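Adenylate cyclase-like protein (PDB 4QO6) forms part of the inner-membrane ring of the chlamydial type III secretion system, this piece being its extended periplasmic region. Local coordinates at residues A[34-45]-A[61-72]. Sequence-based numbering, arbitrary orientation.
Sequences GQLFLIGHVRNS and VKSVDDNVIDDE
The carboxylate of Asp71 is gripped at both oxygens: OD1 takes the N-H of His41 ND1 at 2.6 Å, and OD2 accepts from the backbone N of Gly99. OD1 uses its syn lone pair and lies in the imidazole plane, so the carboxylate charge would probably polarise the ring. With CG of His41 beside its backbone N (chi1 -60°), the ring stands alongside Ile69, whose CG1 lies over one face. Strands 35-39 and 63-70 run parallel, 15° apart, joined by bonds such as Leu36 N to Ser63 O (2.7 Å). Gly40, whose backbone would jam a CB against Ile39 O, turns the corner, and pairing resumes with Ile69 N to Gly40 O and Val42 N to Ile69 O. On the Gln35 face, Gln35 NE2 donates to Ser63 OG at 2.7 Å. Next along, the Phe37 ring flanks the Asp65 carboxylate, and its CE2 comes 3.1 Å from ND2 of Asn67. On the other face Leu38 CB meets Val68 CG2 at 3.9 Å, while CG1 of Val68, anti to its backbone N (chi1 176°), reaches Val42 CG1 at 3.8 Å. Two waters tie the helix starts: one joins Asn44 ND2 to Glu72 OE2, the other links Ser45 N, Asp70 OD2 and Glu72 OE1. Asn44 caps helix 45-56 through OD1 to Asp47 N; Asp70 caps helix 71-83 by a weak bond from Glu72 N to OD1. Strand 41-42, helix 45-56 and strand 63-70 form a beta-alpha-beta unit in the first periplasmic, BON-clan domain; Val55 packs on Leu36 and Val64, Lys48 pairs with Asp66, and strand 26-30 flanks 35-39 antiparallel.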
ATOM      1  N   GLY A  34      -7.333 -43.498   5.081  1.00 46.09           N
ATOM      2  CA  GLY A  34      -6.846 -42.864   3.848  1.00 44.08           C
ATOM      3  C   GLY A  34      -7.203 -41.390   3.644  1.00 38.78           C
ATOM      4  O   GLY A  34      -7.116 -40.882   2.530  1.00 31.81           O
ATOM      5  N   GLN A  35      -7.586 -40.717   4.724  1.00 33.68           N
ATOM      6  CA  GLN A  35      -8.060 -39.350   4.664  1.00 37.54           C
ATOM      7  C   GLN A  35      -6.926 -38.333   4.779  1.00 32.13           C
ATOM      8  O   GLN A  35      -6.108 -38.401   5.707  1.00 33.88           O
ATOM      9  CB  GLN A  35      -9.068 -39.074   5.786  1.00 43.35           C
ATOM     10  CG  GLN A  35      -9.436 -37.600   5.849  1.00 48.76           C
ATOM     11  CD  GLN A  35     -10.844 -37.377   6.333  1.00 53.81           C
ATOM     12  OE1 GLN A  35     -11.083 -37.175   7.522  1.00 52.96           O
ATOM     13  NE2 GLN A  35     -11.791 -37.431   5.408  1.00 58.20           N
ATOM     14  N   LEU A  36      -6.898 -37.392   3.844  1.00 27.78           N
ATOM     15  CA  LEU A  36      -5.971 -36.254   3.915  1.00 28.00           C
ATOM     16  C   LEU A  36      -6.717 -35.022   4.391  1.00 27.53           C
ATOM     17  O   LEU A  36      -7.729 -34.627   3.818  1.00 31.92           O
ATOM     18  CB  LEU A  36      -5.342 -35.989   2.552  1.00 25.38           C
ATOM     19  CG  LEU A  36      -4.195 -34.984   2.433  1.00 24.48           C
ATOM     20  CD1 LEU A  36      -2.915 -35.430   3.073  1.00 24.04           C
ATOM     21  CD2 LEU A  36      -3.908 -34.682   0.979  1.00 24.78           C
ATOM     22  N   PHE A  37      -6.214 -34.403   5.436  1.00 26.27           N
ATOM     23  CA  PHE A  37      -6.740 -33.130   5.876  1.00 23.71           C
ATOM     24  C   PHE A  37      -5.760 -32.031   5.470  1.00 20.72           C
ATOM     25  O   PHE A  37      -4.613 -32.071   5.860  1.00 20.53           O
ATOM     26  CB  PHE A  37      -6.892 -33.203   7.389  1.00 25.96           C
ATOM     27  CG  PHE A  37      -7.262 -31.908   8.054  1.00 25.99           C
ATOM     28  CD1 PHE A  37      -6.303 -31.075   8.520  1.00 28.33           C
ATOM     29  CD2 PHE A  37      -8.561 -31.605   8.316  1.00 31.04           C
ATOM     30  CE1 PHE A  37      -6.624 -29.902   9.194  1.00 31.19           C
ATOM     31  CE2 PHE A  37      -8.908 -30.444   9.005  1.00 31.18           C
ATOM     32  CZ  PHE A  37      -7.928 -29.580   9.431  1.00 29.15           C
ATOM     33  N   LEU A  38      -6.208 -31.063   4.681  1.00 19.34           N
ATOM     34  CA  LEU A  38      -5.394 -29.937   4.248  1.00 19.18           C
ATOM     35  C   LEU A  38      -5.830 -28.614   4.897  1.00 20.75           C
ATOM     36  O   LEU A  38      -7.041 -28.297   4.902  1.00 18.25           O
ATOM     37  CB  LEU A  38      -5.612 -29.733   2.767  1.00 20.67           C
ATOM     38  CG  LEU A  38      -5.110 -30.828   1.832  1.00 23.98           C
ATOM     39  CD1 LEU A  38      -5.399 -30.475   0.378  1.00 23.93           C
ATOM     40  CD2 LEU A  38      -3.610 -31.005   2.072  1.00 23.83           C
ATOM     41  N   ILE A  39      -4.842 -27.820   5.306  1.00 20.68           N
ATOM     42  CA  ILE A  39      -5.063 -26.458   5.781  1.00 21.62           C
ATOM     43  C   ILE A  39      -4.038 -25.485   5.212  1.00 19.50           C
ATOM     44  O   ILE A  39      -2.986 -25.913   4.718  1.00 19.36           O
ATOM     45  CB  ILE A  39      -5.119 -26.442   7.347  1.00 24.39           C
ATOM     46  CG1 ILE A  39      -5.775 -25.161   7.869  1.00 30.01           C
ATOM     47  CG2 ILE A  39      -3.767 -26.572   8.015  1.00 24.13           C
ATOM     48  CD1 ILE A  39      -6.154 -25.259   9.341  1.00 31.13           C
ATOM     49  N   GLY A  40      -4.358 -24.187   5.237  1.00 17.82           N
ATOM     50  CA  GLY A  40      -3.431 -23.065   4.872  1.00 16.42           C
ATOM     51  C   GLY A  40      -4.049 -22.162   3.797  1.00 17.67           C
ATOM     52  O   GLY A  40      -5.255 -22.067   3.768  1.00 22.69           O
ATOM     53  N   HIS A  41      -3.239 -21.490   2.946  1.00 17.62           N
ATOM     54  CA  HIS A  41      -3.646 -20.490   1.949  1.00 15.04           C
ATOM     55  C   HIS A  41      -3.098 -20.830   0.547  1.00 17.08           C
ATOM     56  O   HIS A  41      -1.917 -21.272   0.421  1.00 14.07           O
ATOM     57  CB  HIS A  41      -3.041 -19.125   2.310  1.00 15.75           C
ATOM     58  CG  HIS A  41      -3.474 -18.608   3.651  1.00 19.48           C
ATOM     59  ND1 HIS A  41      -4.478 -17.680   3.810  1.00 19.28           N
ATOM     60  CD2 HIS A  41      -3.063 -18.931   4.895  1.00 20.88           C
ATOM     61  CE1 HIS A  41      -4.659 -17.447   5.096  1.00 22.49           C
ATOM     62  NE2 HIS A  41      -3.800 -18.192   5.774  1.00 22.83           N
ATOM     63  N   VAL A  42      -3.907 -20.532  -0.472  1.00 16.91           N
ATOM     64  CA  VAL A  42      -3.466 -20.443  -1.864  1.00 20.14           C
ATOM     65  C   VAL A  42      -3.842 -19.086  -2.424  1.00 20.83           C
ATOM     66  O   VAL A  42      -4.737 -18.402  -1.888  1.00 17.97           O
ATOM     67  CB  VAL A  42      -4.028 -21.578  -2.783  1.00 19.22           C
ATOM     68  CG1 VAL A  42      -3.572 -22.948  -2.301  1.00 20.51           C
ATOM     69  CG2 VAL A  42      -5.513 -21.559  -2.789  1.00 19.78           C
ATOM     70  N   ARG A  43      -3.139 -18.691  -3.496  1.00 22.91           N
ATOM     71  CA  ARG A  43      -3.409 -17.391  -4.226  1.00 27.43           C
ATOM     72  C   ARG A  43      -4.896 -17.209  -4.661  1.00 25.23           C
ATOM     73  O   ARG A  43      -5.465 -16.145  -4.432  1.00 24.54           O
ATOM     74  CB  ARG A  43      -2.484 -17.314  -5.453  1.00 33.49           C
ATOM     75  CG  ARG A  43      -2.600 -16.044  -6.294  1.00 44.78           C
ATOM     76  CD  ARG A  43      -1.595 -15.974  -7.418  1.00 48.84           C
ATOM     77  NE  ARG A  43      -1.723 -17.161  -8.279  1.00 63.01           N
ATOM     78  CZ  ARG A  43      -1.232 -17.290  -9.514  1.00 64.24           C
ATOM     79  NH1 ARG A  43      -0.578 -16.293 -10.119  1.00 65.08           N
ATOM     80  NH2 ARG A  43      -1.444 -18.430 -10.165  1.00 69.90           N
ATOM     81  N   ASN A  44      -5.523 -18.267  -5.243  1.00 24.41           N
ATOM     82  CA  ASN A  44      -6.893 -18.200  -5.784  1.00 22.93           C
ATOM     83  C   ASN A  44      -7.567 -19.544  -6.040  1.00 23.34           C
ATOM     84  O   ASN A  44      -6.943 -20.574  -5.932  1.00 24.03           O
ATOM     85  CB  ASN A  44      -6.932 -17.346  -7.061  1.00 25.15           C
ATOM     86  CG  ASN A  44      -6.084 -17.906  -8.203  1.00 26.90           C
ATOM     87  OD1 ASN A  44      -6.108 -19.091  -8.520  1.00 26.28           O
ATOM     88  ND2 ASN A  44      -5.366 -17.042  -8.837  1.00 27.41           N
ATOM     89  N   SER A  45      -8.878 -19.548  -6.290  1.00 22.01           N
ATOM     90  CA  SER A  45      -9.584 -20.780  -6.563  1.00 20.46           C
ATOM     91  C   SER A  45      -8.980 -21.622  -7.736  1.00 19.49           C
ATOM     92  O   SER A  45      -9.214 -22.819  -7.800  1.00 17.02           O
ATOM     93  CB  SER A  45     -11.018 -20.504  -6.860  1.00 20.21           C
ATOM     94  OG  SER A  45     -11.102 -19.527  -7.880  1.00 25.23           O
ATOM     95  N   VAL A  61      -4.758 -41.839  -1.242  1.00 31.49           N
ATOM     96  CA  VAL A  61      -5.615 -40.820  -0.655  1.00 31.80           C
ATOM     97  C   VAL A  61      -7.023 -41.110  -1.143  1.00 32.60           C
ATOM     98  O   VAL A  61      -7.300 -41.049  -2.365  1.00 32.47           O
ATOM     99  CB  VAL A  61      -5.165 -39.386  -1.027  1.00 29.34           C
ATOM    100  CG1 VAL A  61      -6.221 -38.370  -0.630  1.00 28.31           C
ATOM    101  CG2 VAL A  61      -3.833 -39.056  -0.336  1.00 28.37           C
ATOM    102  N   LYS A  62      -7.875 -41.452  -0.179  1.00 30.40           N
ATOM    103  CA  LYS A  62      -9.249 -41.844  -0.417  1.00 34.56           C
ATOM    104  C   LYS A  62     -10.157 -40.685  -0.249  1.00 38.21           C
ATOM    105  O   LYS A  62     -11.139 -40.581  -1.010  1.00 43.04           O
ATOM    106  CB  LYS A  62      -9.681 -42.925   0.552  1.00 37.85           C
ATOM    107  CG  LYS A  62      -8.804 -44.167   0.527  1.00 43.06           C
ATOM    108  CD  LYS A  62      -8.768 -44.784  -0.867  1.00 48.09           C
ATOM    109  CE  LYS A  62      -7.647 -45.808  -1.002  1.00 51.11           C
ATOM    110  NZ  LYS A  62      -7.253 -45.885  -2.432  1.00 51.20           N
ATOM    111  N   SER A  63      -9.873 -39.819   0.731  1.00 31.85           N
ATOM    112  CA  SER A  63     -10.633 -38.576   0.822  1.00 32.40           C
ATOM    113  C   SER A  63      -9.785 -37.373   1.235  1.00 28.24           C
ATOM    114  O   SER A  63      -8.699 -37.524   1.808  1.00 23.74           O
ATOM    115  CB  SER A  63     -11.794 -38.743   1.796  1.00 34.23           C
ATOM    116  OG  SER A  63     -11.312 -38.792   3.111  1.00 37.61           O
ATOM    117  N   VAL A  64     -10.296 -36.198   0.896  1.00 26.86           N
ATOM    118  CA  VAL A  64      -9.649 -34.937   1.194  1.00 29.26           C
ATOM    119  C   VAL A  64     -10.585 -34.038   2.046  1.00 28.70           C
ATOM    120  O   VAL A  64     -11.709 -33.796   1.663  1.00 25.66           O
ATOM    121  CB  VAL A  64      -9.241 -34.242  -0.093  1.00 30.96           C
ATOM    122  CG1 VAL A  64      -8.587 -32.904   0.229  1.00 31.71           C
ATOM    123  CG2 VAL A  64      -8.257 -35.143  -0.901  1.00 32.05           C
ATOM    124  N   ASP A  65     -10.127 -33.628   3.221  1.00 26.00           N
ATOM    125  CA  ASP A  65     -10.826 -32.672   4.022  1.00 26.64           C
ATOM    126  C   ASP A  65     -10.134 -31.299   3.787  1.00 25.08           C
ATOM    127  O   ASP A  65      -9.063 -30.993   4.308  1.00 23.81           O
ATOM    128  CB  ASP A  65     -10.827 -33.102   5.511  1.00 28.72           C
ATOM    129  CG  ASP A  65     -11.690 -32.172   6.392  1.00 32.03           C
ATOM    130  OD1 ASP A  65     -11.607 -30.940   6.257  1.00 32.75           O
ATOM    131  OD2 ASP A  65     -12.487 -32.653   7.203  1.00 35.07           O
ATOM    132  N   ASP A  66     -10.793 -30.455   3.024  1.00 27.62           N
ATOM    133  CA  ASP A  66     -10.166 -29.248   2.463  1.00 30.11           C
ATOM    134  C   ASP A  66     -10.487 -28.010   3.268  1.00 29.32           C
ATOM    135  O   ASP A  66     -11.624 -27.533   3.218  1.00 28.35           O
ATOM    136  CB  ASP A  66     -10.657 -29.059   1.015  1.00 30.96           C
ATOM    137  CG  ASP A  66     -10.406 -27.660   0.498  1.00 33.77           C
ATOM    138  OD1 ASP A  66      -9.543 -26.981   1.039  1.00 32.82           O
ATOM    139  OD2 ASP A  66     -11.102 -27.220  -0.445  1.00 44.62           O
ATOM    140  N   ASN A  67      -9.502 -27.490   3.992  1.00 28.63           N
ATOM    141  CA  ASN A  67      -9.667 -26.257   4.782  1.00 27.13           C
ATOM    142  C   ASN A  67      -8.689 -25.149   4.335  1.00 25.20           C
ATOM    143  O   ASN A  67      -8.102 -24.384   5.119  1.00 24.92           O
ATOM    144  CB  ASN A  67      -9.479 -26.608   6.228  1.00 27.46           C
ATOM    145  CG  ASN A  67     -10.473 -27.645   6.691  1.00 32.95           C
ATOM    146  OD1 ASN A  67     -11.565 -27.295   7.148  1.00 41.96           O
ATOM    147  ND2 ASN A  67     -10.109 -28.914   6.615  1.00 30.12           N
ATOM    148  N   VAL A  68      -8.485 -25.089   3.042  1.00 23.42           N
ATOM    149  CA  VAL A  68      -7.529 -24.175   2.487  1.00 24.54           C
ATOM    150  C   VAL A  68      -8.280 -22.890   2.110  1.00 20.83           C
ATOM    151  O   VAL A  68      -9.284 -22.950   1.446  1.00 21.43           O
ATOM    152  CB  VAL A  68      -6.882 -24.789   1.230  1.00 25.15           C
ATOM    153  CG1 VAL A  68      -5.950 -23.785   0.576  1.00 25.97           C
ATOM    154  CG2 VAL A  68      -6.113 -26.035   1.579  1.00 25.97           C
ATOM    155  N   ILE A  69      -7.767 -21.769   2.535  1.00 20.49           N
ATOM    156  CA  ILE A  69      -8.257 -20.429   2.220  1.00 21.83           C
ATOM    157  C   ILE A  69      -7.848 -19.949   0.810  1.00 23.16           C
ATOM    158  O   ILE A  69      -6.657 -19.986   0.422  1.00 22.38           O
ATOM    159  CB  ILE A  69      -7.669 -19.433   3.239  1.00 23.51           C
ATOM    160  CG1 ILE A  69      -7.984 -19.856   4.713  1.00 24.50           C
ATOM    161  CG2 ILE A  69      -8.126 -18.032   2.959  1.00 22.65           C
ATOM    162  CD1 ILE A  69      -9.435 -20.262   4.953  1.00 26.20           C
ATOM    163  N   ASP A  70      -8.836 -19.488   0.054  1.00 20.93           N
ATOM    164  CA  ASP A  70      -8.632 -18.792  -1.203  1.00 21.22           C
ATOM    165  C   ASP A  70      -8.397 -17.292  -0.876  1.00 20.09           C
ATOM    166  O   ASP A  70      -9.307 -16.530  -0.544  1.00 20.34           O
ATOM    167  CB  ASP A  70      -9.865 -19.024  -2.066  1.00 21.33           C
ATOM    168  CG  ASP A  70      -9.913 -18.145  -3.317  1.00 22.42           C
ATOM    169  OD1 ASP A  70      -9.057 -17.264  -3.446  1.00 22.84           O
ATOM    170  OD2 ASP A  70     -10.810 -18.377  -4.181  1.00 24.20           O
ATOM    171  N   ASP A  71      -7.159 -16.872  -0.885  1.00 19.82           N
ATOM    172  CA  ASP A  71      -6.836 -15.516  -0.464  1.00 20.31           C
ATOM    173  C   ASP A  71      -7.523 -14.455  -1.328  1.00 23.01           C
ATOM    174  O   ASP A  71      -7.863 -13.377  -0.814  1.00 22.09           O
ATOM    175  CB  ASP A  71      -5.338 -15.304  -0.432  1.00 20.11           C
ATOM    176  CG  ASP A  71      -4.654 -16.031   0.714  1.00 20.23           C
ATOM    177  OD1 ASP A  71      -5.323 -16.495   1.655  1.00 21.98           O
ATOM    178  OD2 ASP A  71      -3.414 -16.107   0.712  1.00 20.14           O
ATOM    179  N   GLU A  72      -7.765 -14.761  -2.609  1.00 20.55           N
ATOM    180  CA  GLU A  72      -8.424 -13.797  -3.530  1.00 20.70           C
ATOM    181  C   GLU A  72      -9.860 -13.458  -3.096  1.00 21.20           C
ATOM    182  O   GLU A  72     -10.264 -12.315  -3.172  1.00 20.86           O
ATOM    183  CB  GLU A  72      -8.424 -14.348  -4.967  1.00 20.24           C
ATOM    184  CG  GLU A  72      -8.766 -13.394  -6.064  1.00 20.09           C
ATOM    185  CD  GLU A  72      -8.853 -14.070  -7.459  1.00 20.96           C
ATOM    186  OE1 GLU A  72      -9.719 -14.996  -7.740  1.00 19.18           O
ATOM    187  OE2 GLU A  72      -8.018 -13.653  -8.277  1.00 19.21           O
TER
HETATM  188  O   HOH W   1      -5.328 -14.250  -8.260  1.00 37.72           O
HETATM  189  O   HOH W   2     -10.361 -17.198  -6.644  1.00 20.35           O